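PDB 6A02: YfdX protein, which is of unknown biochemical function but is linked to the antibiotic stress response and virulence of Salmonella Typhi. Local coordinates for residues Gln23-Ile28 with Lys163-Gly168. Residues are numbered along the deposited sequence; the frame is centred on the assembly and turned at random.
Sequences QAMRDI and KSAQDG
Gln166 brings a flat group to this contact, a side-chain amide whose OE1 accepts a bond from a water (2.8 Å). The same water also donates to Met25 O, 2.8 Å away, and so ties the two helices together through a polar bridge. On helix 19-36 itself, Gln23 NE2 donates an N-H to Asp27 OD1 (3.0 Å); OD1 lies close to the plane of the amide, whereas the nitrogen stands above the plane of the carboxylate, 42° out of it. Nearer the backbone, the aliphatic part of Gln166 serves as a hydrocarbon: its CG lies 4.1 Å from Ile28 CG2, and the two side chains run alongside each other, pointing opposite ways. Glutamine suits this border, greasy along its stem and polar at its end. Ile28, beta-branched, reaches two neighbours at once, since its other arm ends with CD1 4.3 Å from Ala165 CB. Met25 is bent at chi2 (-47°) and again at chi3, which carries CE across to the backbone, 3.6 Å from Ala165 O and 4.0 Å from Gln166 CA. Ala165 has a single methyl, compatible with this close approach to its carbonyl oxygen. The short helical segments run roughly antiparallel, at 139°, with axes 10.0 Å apart. Helix 136-151 packs against both, Thr139 and Val143 on Ile28, Thr139 on Met25 and Asp142 on Ala165, while Asp27 meets Gln49 and Leu53 of helix 40-54, making a helical bundle; after helix 155-167 the chain soon enters strand 170-175, an outer strand of the antiparallel sheet within this chain.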
loop_
_atom_site.group_PDB
_atom_site.type_symbol
_atom_site.label_atom_id
_atom_site.label_comp_id
_atom_site.label_asym_id
_atom_site.label_seq_id
_atom_site.Cartn_x
_atom_site.Cartn_y
_atom_site.Cartn_z
ATOM N N GLN A 23 17.040 -2.768 -7.978
ATOM C CA GLN A 23 17.895 -1.705 -7.462
ATOM C C GLN A 23 17.686 -0.410 -8.231
ATOM O O GLN A 23 17.766 0.676 -7.646
ATOM C CB GLN A 23 19.357 -2.148 -7.518
ATOM C CG GLN A 23 20.328 -1.144 -6.899
ATOM C CD GLN A 23 20.071 -0.951 -5.423
ATOM O OE1 GLN A 23 19.873 -1.921 -4.692
ATOM N NE2 GLN A 23 20.027 0.306 -4.979
ATOM N N ALA A 24 17.401 -0.507 -9.529
ATOM C CA ALA A 24 17.117 0.687 -10.315
ATOM C C ALA A 24 15.889 1.410 -9.778
ATOM O O ALA A 24 15.885 2.644 -9.667
ATOM C CB ALA A 24 16.921 0.314 -11.786
ATOM N N MET A 25 14.846 0.661 -9.416
ATOM C CA MET A 25 13.652 1.307 -8.877
ATOM C C MET A 25 13.941 1.952 -7.530
ATOM O O MET A 25 13.419 3.032 -7.230
ATOM C CB MET A 25 12.511 0.294 -8.758
ATOM C CG MET A 25 12.042 -0.285 -10.092
ATOM S SD MET A 25 11.769 0.960 -11.373
ATOM C CE MET A 25 10.465 1.923 -10.618
ATOM N N ARG A 26 14.767 1.302 -6.706
ATOM C CA ARG A 26 15.193 1.906 -5.449
ATOM C C ARG A 26 15.949 3.205 -5.714
ATOM O O ARG A 26 15.690 4.236 -5.072
ATOM C CB ARG A 26 16.037 0.875 -4.695
ATOM C CG ARG A 26 16.913 1.400 -3.592
ATOM C CD ARG A 26 16.143 2.068 -2.489
ATOM N NE ARG A 26 17.014 2.265 -1.330
ATOM C CZ ARG A 26 16.702 3.022 -0.283
ATOM N NH1 ARG A 26 15.549 3.664 -0.258
ATOM N NH2 ARG A 26 17.554 3.140 0.729
ATOM N N ASP A 27 16.848 3.192 -6.704
ATOM C CA ASP A 27 17.606 4.396 -7.042
ATOM C C ASP A 27 16.695 5.512 -7.552
ATOM O O ASP A 27 16.936 6.693 -7.267
ATOM C CB ASP A 27 18.667 4.070 -8.095
ATOM C CG ASP A 27 19.799 3.215 -7.560
ATOM O OD1 ASP A 27 19.882 3.014 -6.325
ATOM O OD2 ASP A 27 20.609 2.760 -8.401
ATOM N N ILE A 28 15.658 5.156 -8.318
ATOM C CA ILE A 28 14.706 6.137 -8.841
ATOM C C ILE A 28 13.995 6.865 -7.701
ATOM O O ILE A 28 13.839 8.094 -7.727
ATOM C CB ILE A 28 13.717 5.436 -9.797
ATOM C CG1 ILE A 28 14.389 5.141 -11.135
ATOM C CG2 ILE A 28 12.456 6.257 -10.013
ATOM C CD1 ILE A 28 13.576 4.201 -11.993
ATOM N N LYS A 163 8.397 9.785 -10.432
ATOM C CA LYS A 163 7.209 9.294 -9.738
ATOM C C LYS A 163 6.369 8.421 -10.657
ATOM O O LYS A 163 5.870 7.367 -10.237
ATOM C CB LYS A 163 6.388 10.478 -9.213
ATOM C CG LYS A 163 5.162 10.061 -8.375
ATOM C CD LYS A 163 5.602 9.216 -7.174
ATOM C CE LYS A 163 4.445 8.882 -6.227
ATOM N NZ LYS A 163 4.943 8.188 -4.996
ATOM N N SER A 164 6.216 8.837 -11.918
ATOM C CA SER A 164 5.492 8.030 -12.892
ATOM C C SER A 164 6.118 6.650 -13.047
ATOM O O SER A 164 5.402 5.642 -13.115
ATOM C CB SER A 164 5.456 8.739 -14.235
ATOM O OG SER A 164 4.730 7.956 -15.163
ATOM N N ALA A 165 7.455 6.578 -13.082
ATOM C CA ALA A 165 8.099 5.268 -13.137
ATOM C C ALA A 165 7.717 4.410 -11.936
ATOM O O ALA A 165 7.416 3.216 -12.082
ATOM C CB ALA A 165 9.619 5.423 -13.237
ATOM N N GLN A 166 7.716 4.995 -10.739
ATOM C CA GLN A 166 7.336 4.244 -9.547
ATOM C C GLN A 166 5.877 3.817 -9.600
ATOM O O GLN A 166 5.526 2.712 -9.167
ATOM C CB GLN A 166 7.569 5.096 -8.305
ATOM C CG GLN A 166 9.025 5.343 -8.009
ATOM C CD GLN A 166 9.216 6.121 -6.732
ATOM O OE1 GLN A 166 9.810 5.627 -5.774
ATOM N NE2 GLN A 166 8.692 7.347 -6.704
ATOM N N ASP A 167 5.007 4.698 -10.088
ATOM C CA ASP A 167 3.590 4.370 -10.166
ATOM C C ASP A 167 3.316 3.280 -11.186
ATOM O O ASP A 167 2.225 2.690 -11.165
ATOM C CB ASP A 167 2.775 5.609 -10.531
ATOM C CG ASP A 167 2.704 6.612 -9.410
ATOM O OD1 ASP A 167 2.957 6.229 -8.253
ATOM O OD2 ASP A 167 2.373 7.779 -9.701
ATOM N N GLY A 168 4.274 3.009 -12.078
ATOM C CA GLY A 168 4.149 1.939 -13.046
ATOM C C GLY A 168 4.445 0.560 -12.505
ATOM O O GLY A 168 4.230 -0.429 -13.216
HETATM O O HOH W 1 10.883 3.034 -6.049
#